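Local coordinates for DNA/pantothenate metabolism flavoprotein (Streptomyces sparsogenes DSM 40356, PDB 7CFU) that binds flavin mononucleotide and probably catalyses the FMN-dependent decarboxylation of cysteine, most likely of a peptide's C-terminal cysteine, in a biosynthetic pathway, at residues V103-T108 against S189-A194; N110-A115 against T135-V140. All coordinates share one frame; numbering follows the deposited sequence.

Interaction 1 (V103-T108 against S189-A194); sequences VILPAT and SAISTA. With FMN (flavin mononucleotide), chain Y.
T108 meets the one flat group of this contact, the isoalloxazine of FMN, from one face: its CG2 methyl lies 3.9 Å from C2 of the pyrimidine ring, almost straight along the ring normal, and its CB sits on that same face, against the carbonyl oxygen O2. The contact of V103 and L105 with I191 involves no ring, only branched aliphatic groups. There the I191 side chain reaches from helix 187-199 down to the sheet and ends with CD1 against two methyls, V103 CG1 at 3.9 Å and L105 CD1 at 4.0 Å. One bond back along the same side chain, I191 CG1 touches V103 CG2 at 4.0 Å. With chi2 at 179° the ethyl arm of I191 is fully extended, which carries CD1 as far out as the side chain allows; it crosses both V103 and L105 at about a right angle. L44 of helix 37-48 also packs on I191, and V40 of that helix on L105, so the seam is buried. Farther along the strand, past the cis peptide bond before P106, the chain delivers T108 to the phosphate. T108 OG1 donates to FMN O3P at 2.6 Å and accepts from F111 N. Its chi1 of 49°, with OG1 between the backbone N and carbonyl carbon, allows the hydroxyl to serve both as the N-cap of helix 109-117 and as a phosphate ligand, where the helix start may help stabilise the negative charge. The arrangement is that of a flavodoxin-like three-layer fold, a parallel sheet of strand order 2-1-3-4-5 whose central strand is covered by a helix near one end and presents a cofactor-binding turn at its C-terminal end.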
loop_
_atom_site.group_PDB
_atom_site.type_symbol
_atom_site.label_atom_id
_atom_site.label_comp_id
_atom_site.label_asym_id
_atom_site.label_seq_id
_atom_site.Cartn_x
_atom_site.Cartn_y
_atom_site.Cartn_z
ATOM N N VAL A 103 -20.547 -31.640 4.326
ATOM C CA VAL A 103 -19.773 -32.041 5.494
ATOM C C VAL A 103 -19.025 -30.823 6.015
ATOM O O VAL A 103 -18.278 -30.179 5.268
ATOM C CB VAL A 103 -18.789 -33.176 5.161
ATOM C CG1 VAL A 103 -17.843 -33.411 6.333
ATOM C CG2 VAL A 103 -19.545 -34.452 4.796
ATOM N N ILE A 104 -19.202 -30.527 7.297
ATOM C CA ILE A 104 -18.451 -29.489 7.985
ATOM C C ILE A 104 -17.446 -30.196 8.884
ATOM O O ILE A 104 -17.820 -30.782 9.910
ATOM C CB ILE A 104 -19.374 -28.567 8.790
ATOM C CG1 ILE A 104 -20.605 -28.190 7.970
ATOM C CG2 ILE A 104 -18.628 -27.321 9.234
ATOM C CD1 ILE A 104 -20.282 -27.390 6.742
ATOM N N LEU A 105 -16.169 -30.154 8.502
ATOM C CA LEU A 105 -15.159 -30.934 9.208
ATOM C C LEU A 105 -13.785 -30.304 9.018
ATOM O O LEU A 105 -13.264 -30.289 7.897
ATOM C CB LEU A 105 -15.156 -32.384 8.693
ATOM C CG LEU A 105 -14.299 -33.458 9.378
ATOM C CD1 LEU A 105 -14.850 -34.838 9.031
ATOM C CD2 LEU A 105 -12.808 -33.376 9.026
ATOM N N PRO A 106 -13.147 -29.803 10.080
ATOM C CA PRO A 106 -13.714 -29.676 11.422
ATOM C C PRO A 106 -14.635 -28.472 11.515
ATOM O O PRO A 106 -14.459 -27.497 10.783
ATOM C CB PRO A 106 -12.485 -29.463 12.300
ATOM C CG PRO A 106 -11.542 -28.710 11.392
ATOM C CD PRO A 106 -11.756 -29.315 10.019
ATOM N N ALA A 107 -15.614 -28.542 12.399
ATOM C CA ALA A 107 -16.445 -27.395 12.716
ATOM C C ALA A 107 -15.958 -26.787 14.021
ATOM O O ALA A 107 -15.520 -27.504 14.923
ATOM C CB ALA A 107 -17.918 -27.788 12.827
ATOM N N THR A 108 -16.007 -25.466 14.108
ATOM C CA THR A 108 -15.697 -24.794 15.358
ATOM C C THR A 108 -16.954 -24.678 16.205
ATOM O O THR A 108 -18.075 -24.831 15.712
ATOM C CB THR A 108 -15.149 -23.400 15.091
ATOM O OG1 THR A 108 -16.023 -22.757 14.157
ATOM C CG2 THR A 108 -13.724 -23.481 14.522
ATOM N N SER A 189 -18.346 -43.251 9.839
ATOM C CA SER A 189 -19.667 -43.864 9.764
ATOM C C SER A 189 -20.728 -42.848 9.347
ATOM O O SER A 189 -21.594 -43.146 8.512
ATOM C CB SER A 189 -20.017 -44.489 11.115
ATOM O OG SER A 189 -21.351 -44.962 11.136
ATOM N N ALA A 190 -20.675 -41.641 9.917
ATOM C CA ALA A 190 -21.670 -40.622 9.591
ATOM C C ALA A 190 -21.562 -40.175 8.139
ATOM O O ALA A 190 -22.580 -40.001 7.462
ATOM C CB ALA A 190 -21.519 -39.425 10.529
ATOM N N ILE A 191 -20.338 -39.986 7.640
ATOM C CA ILE A 191 -20.175 -39.530 6.262
ATOM C C ILE A 191 -20.602 -40.616 5.283
ATOM O O ILE A 191 -21.282 -40.331 4.288
ATOM C CB ILE A 191 -18.729 -39.061 6.016
ATOM C CG1 ILE A 191 -18.448 -37.773 6.798
ATOM C CG2 ILE A 191 -18.474 -38.856 4.538
ATOM C CD1 ILE A 191 -17.035 -37.247 6.627
ATOM N N SER A 192 -20.201 -41.869 5.535
ATOM C CA SER A 192 -20.618 -42.980 4.679
ATOM C C SER A 192 -22.138 -43.052 4.584
ATOM O O SER A 192 -22.698 -43.219 3.495
ATOM C CB SER A 192 -20.063 -44.300 5.219
ATOM O OG SER A 192 -18.647 -44.285 5.281
ATOM N N THR A 193 -22.818 -42.925 5.725
ATOM C CA THR A 193 -24.278 -42.906 5.738
ATOM C C THR A 193 -24.823 -41.789 4.854
ATOM O O THR A 193 -25.751 -41.998 4.060
ATOM C CB THR A 193 -24.770 -42.745 7.180
ATOM O OG1 THR A 193 -24.278 -43.831 7.974
ATOM C CG2 THR A 193 -26.285 -42.705 7.239
ATOM N N ALA A 194 -24.245 -40.588 4.977
ATOM C CA ALA A 194 -24.696 -39.448 4.182
ATOM C C ALA A 194 -24.448 -39.668 2.693
ATOM O O ALA A 194 -25.296 -39.327 1.863
ATOM C CB ALA A 194 -24.001 -38.172 4.658
HETATM N N1 FMN Y . -12.114 -23.053 18.076
HETATM C C2 FMN Y . -12.850 -24.201 18.245
HETATM O O2 FMN Y . -14.043 -24.108 18.492
HETATM N N3 FMN Y . -12.260 -25.441 18.117
HETATM C C4 FMN Y . -10.912 -25.533 17.839
HETATM O O4 FMN Y . -10.385 -26.640 17.737
HETATM C C4A FMN Y . -10.161 -24.374 17.683
HETATM N N5 FMN Y . -8.816 -24.448 17.395
HETATM C C5A FMN Y . -8.082 -23.292 17.217
HETATM C C6 FMN Y . -6.730 -23.386 16.931
HETATM C C7 FMN Y . -5.984 -22.230 16.753
HETATM C C7M FMN Y . -4.514 -22.332 16.436
HETATM C C8 FMN Y . -6.586 -20.983 16.875
HETATM C C8M FMN Y . -5.751 -19.738 16.687
HETATM C C9 FMN Y . -7.945 -20.887 17.169
HETATM C C9A FMN Y . -8.692 -22.047 17.341
HETATM N N10 FMN Y . -10.044 -21.981 17.644
HETATM C C10 FMN Y . -10.773 -23.136 17.797
HETATM C "C1'" FMN Y . -10.734 -20.663 17.771
HETATM C "C2'" FMN Y . -11.414 -20.353 16.448
HETATM O "O2'" FMN Y . -10.456 -20.353 15.399
HETATM C "C3'" FMN Y . -12.166 -19.028 16.567
HETATM O "O3'" FMN Y . -13.282 -19.201 17.416
HETATM C "C4'" FMN Y . -12.588 -18.454 15.206
HETATM O "O4'" FMN Y . -13.242 -17.212 15.398
HETATM C "C5'" FMN Y . -13.518 -19.402 14.469
HETATM O "O5'" FMN Y . -13.694 -18.941 13.143
HETATM P P FMN Y . -14.597 -19.760 12.101
HETATM O O1P FMN Y . -15.289 -18.779 11.184
HETATM O O2P FMN Y . -13.700 -20.720 11.397
HETATM O O3P FMN Y . -15.684 -20.554 12.799
#

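Interaction 2 (N110-A115 against T135-V140); sequences NFLAKA and TVIAPV. With FMN (flavin mononucleotide), chain Y.
F111 and L112, neighbours on helix 109-117, close over I137 and P139 of strand 135-139 in a beta-alpha-beta crossover, whose helical connection packs on the sheet it bridges. I137 meets both helix residues. Its CD1 comes up to the edge of the F111 ring, in the ring plane, 4.0 Å from CE1, while its CG2 branch rests 3.8 Å from L112 CD2. The other methyl of L112, CD1, lies 3.9 Å from P139 CB, its side chain running across the proline at about a right angle. F111 CG is anti to the backbone N (chi1 175°), which swings the ring off the helix and toward the strand. An alanine in place of I137 removes both of its branches and would probably open a gap beside the F111 ring edge and L112 CD2, giving the ring more freedom to tilt. Outside this shell, L124 and V128 of helix 123-130 also pack on F111, and V155 and L158 of helix 149-160 pack on L112. The start of the helix is tied to the cofactor. N110 ND2 donates to FMN O3P at 3.1 Å in a nearly straight bond of 169°, and its OD1 accepts from the backbone N of A120 of the second subunit; these two bonds fix how the amide is turned and place the flavin site at a subunit interface. Next to P139, the V140 carbonyl oxygen receives FMN N3-H at 2.6 Å and 162°.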
loop_
_atom_site.group_PDB
_atom_site.type_symbol
_atom_site.label_atom_id
_atom_site.label_comp_id
_atom_site.label_asym_id
_atom_site.label_seq_id
_atom_site.Cartn_x
_atom_site.Cartn_y
_atom_site.Cartn_z
ATOM N N ASN A 110 -17.805 -21.841 17.199
ATOM C CA ASN A 110 -18.369 -20.684 16.509
ATOM C C ASN A 110 -19.338 -21.115 15.416
ATOM O O ASN A 110 -20.449 -20.580 15.304
ATOM C CB ASN A 110 -17.232 -19.848 15.916
ATOM C CG ASN A 110 -17.704 -18.531 15.337
ATOM O OD1 ASN A 110 -18.428 -17.768 15.990
ATOM N ND2 ASN A 110 -17.305 -18.262 14.091
ATOM N N PHE A 111 -18.928 -22.089 14.595
ATOM C CA PHE A 111 -19.799 -22.570 13.528
ATOM C C PHE A 111 -21.109 -23.124 14.077
ATOM O O PHE A 111 -22.183 -22.860 13.518
ATOM C CB PHE A 111 -19.095 -23.640 12.686
ATOM C CG PHE A 111 -19.993 -24.241 11.656
ATOM C CD1 PHE A 111 -20.696 -25.410 11.924
ATOM C CD2 PHE A 111 -20.190 -23.607 10.432
ATOM C CE1 PHE A 111 -21.559 -25.946 10.986
ATOM C CE2 PHE A 111 -21.049 -24.145 9.493
ATOM C CZ PHE A 111 -21.732 -25.313 9.773
ATOM N N LEU A 112 -21.040 -23.924 15.147
ATOM C CA LEU A 112 -22.258 -24.474 15.741
ATOM C C LEU A 112 -23.231 -23.371 16.107
ATOM O O LEU A 112 -24.434 -23.468 15.827
ATOM C CB LEU A 112 -21.928 -25.287 16.991
ATOM C CG LEU A 112 -21.042 -26.516 16.850
ATOM C CD1 LEU A 112 -20.824 -27.145 18.217
ATOM C CD2 LEU A 112 -21.672 -27.500 15.880
ATOM N N ALA A 113 -22.722 -22.298 16.709
ATOM C CA ALA A 113 -23.583 -21.185 17.088
ATOM C C ALA A 113 -24.221 -20.541 15.862
ATOM O O ALA A 113 -25.430 -20.288 15.834
ATOM C CB ALA A 113 -22.774 -20.165 17.881
ATOM N N LYS A 114 -23.426 -20.286 14.821
ATOM C CA LYS A 114 -23.980 -19.625 13.645
ATOM C C LYS A 114 -24.996 -20.518 12.938
ATOM O O LYS A 114 -26.089 -20.060 12.571
ATOM C CB LYS A 114 -22.848 -19.229 12.697
ATOM C CG LYS A 114 -21.958 -18.099 13.211
ATOM C CD LYS A 114 -20.840 -17.779 12.205
ATOM C CE LYS A 114 -20.011 -16.570 12.655
ATOM N NZ LYS A 114 -18.906 -16.279 11.704
ATOM N N ALA A 115 -24.668 -21.800 12.756
ATOM C CA ALA A 115 -25.603 -22.696 12.084
ATOM C C ALA A 115 -26.867 -22.885 12.913
ATOM O O ALA A 115 -27.978 -22.890 12.367
ATOM C CB ALA A 115 -24.930 -24.043 11.803
ATOM N N THR A 135 -26.437 -33.587 5.734
ATOM C CA THR A 135 -25.370 -32.753 6.271
ATOM C C THR A 135 -24.788 -33.377 7.530
ATOM O O THR A 135 -25.528 -33.724 8.458
ATOM C CB THR A 135 -25.886 -31.339 6.572
ATOM O OG1 THR A 135 -26.441 -30.773 5.377
ATOM C CG2 THR A 135 -24.753 -30.441 7.071
ATOM N N VAL A 136 -23.465 -33.484 7.568
ATOM C CA VAL A 136 -22.726 -33.992 8.716
ATOM C C VAL A 136 -21.848 -32.872 9.262
ATOM O O VAL A 136 -21.079 -32.263 8.511
ATOM C CB VAL A 136 -21.869 -35.212 8.330
ATOM C CG1 VAL A 136 -21.014 -35.658 9.507
ATOM C CG2 VAL A 136 -22.758 -36.351 7.799
ATOM N N ILE A 137 -21.943 -32.627 10.570
ATOM C CA ILE A 137 -21.160 -31.608 11.265
ATOM C C ILE A 137 -20.296 -32.312 12.302
ATOM O O ILE A 137 -20.818 -33.014 13.182
ATOM C CB ILE A 137 -22.065 -30.549 11.926
ATOM C CG1 ILE A 137 -22.956 -29.883 10.880
ATOM C CG2 ILE A 137 -21.270 -29.536 12.724
ATOM C CD1 ILE A 137 -24.026 -28.999 11.482
ATOM N N ALA A 138 -18.981 -32.111 12.215
ATOM C CA ALA A 138 -18.010 -32.760 13.096
ATOM C C ALA A 138 -17.257 -31.687 13.873
ATOM O O ALA A 138 -16.146 -31.285 13.485
ATOM C CB ALA A 138 -17.049 -33.649 12.310
ATOM N N PRO A 139 -17.822 -31.214 14.981
ATOM C CA PRO A 139 -17.173 -30.147 15.751
ATOM C C PRO A 139 -15.957 -30.650 16.513
ATOM O O PRO A 139 -15.878 -31.818 16.900
ATOM C CB PRO A 139 -18.269 -29.689 16.720
ATOM C CG PRO A 139 -19.164 -30.880 16.863
ATOM C CD PRO A 139 -19.148 -31.565 15.515
ATOM N N VAL A 140 -14.989 -29.751 16.705
ATOM C CA VAL A 140 -13.810 -30.020 17.525
ATOM C C VAL A 140 -13.534 -28.810 18.403
ATOM O O VAL A 140 -13.559 -27.670 17.929
ATOM C CB VAL A 140 -12.576 -30.357 16.676
ATOM C CG1 VAL A 140 -11.401 -30.672 17.580
ATOM C CG2 VAL A 140 -12.871 -31.530 15.751
HETATM N N1 FMN Y . -12.114 -23.053 18.076
HETATM C C2 FMN Y . -12.850 -24.201 18.245
HETATM O O2 FMN Y . -14.043 -24.108 18.492
HETATM N N3 FMN Y . -12.260 -25.441 18.117
HETATM C C4 FMN Y . -10.912 -25.533 17.839
HETATM O O4 FMN Y . -10.385 -26.640 17.737
HETATM C C4A FMN Y . -10.161 -24.374 17.683
HETATM N N5 FMN Y . -8.816 -24.448 17.395
HETATM C C5A FMN Y . -8.082 -23.292 17.217
HETATM C C6 FMN Y . -6.730 -23.386 16.931
HETATM C C7 FMN Y . -5.984 -22.230 16.753
HETATM C C7M FMN Y . -4.514 -22.332 16.436
HETATM C C8 FMN Y . -6.586 -20.983 16.875
HETATM C C8M FMN Y . -5.751 -19.738 16.687
HETATM C C9 FMN Y . -7.945 -20.887 17.169
HETATM C C9A FMN Y . -8.692 -22.047 17.341
HETATM N N10 FMN Y . -10.044 -21.981 17.644
HETATM C C10 FMN Y . -10.773 -23.136 17.797
HETATM C "C1'" FMN Y . -10.734 -20.663 17.771
HETATM C "C2'" FMN Y . -11.414 -20.353 16.448
HETATM O "O2'" FMN Y . -10.456 -20.353 15.399
HETATM C "C3'" FMN Y . -12.166 -19.028 16.567
HETATM O "O3'" FMN Y . -13.282 -19.201 17.416
HETATM C "C4'" FMN Y . -12.588 -18.454 15.206
HETATM O "O4'" FMN Y . -13.242 -17.212 15.398
HETATM C "C5'" FMN Y . -13.518 -19.402 14.469
HETATM O "O5'" FMN Y . -13.694 -18.941 13.143
HETATM P P FMN Y . -14.597 -19.760 12.101
HETATM O O1P FMN Y . -15.289 -18.779 11.184
HETATM O O2P FMN Y . -13.700 -20.720 11.397
HETATM O O3P FMN Y . -15.684 -20.554 12.799
#

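Both contacts lie in the core, and both join a helix to the parallel sheet, on its neighbouring strands 101-107 and 135-139. These strands are bonded backbone to backbone, I104 N to V136 O at 2.8 Å and I104 O to A138 N at 2.9 Å. I104 CG1 packs 3.6 Å from F111 CZ, so interaction 1's strand also supports the ring of interaction 2. Helix 187-199 in interaction 1 comes late in the chain, whereas helix 109-117 in interaction 2 directly follows strand 101-107. Aliphatic packing dominates in each; polarity appears at the cofactor, where T108 and N110 share O3P while V140 addresses the flavin ring.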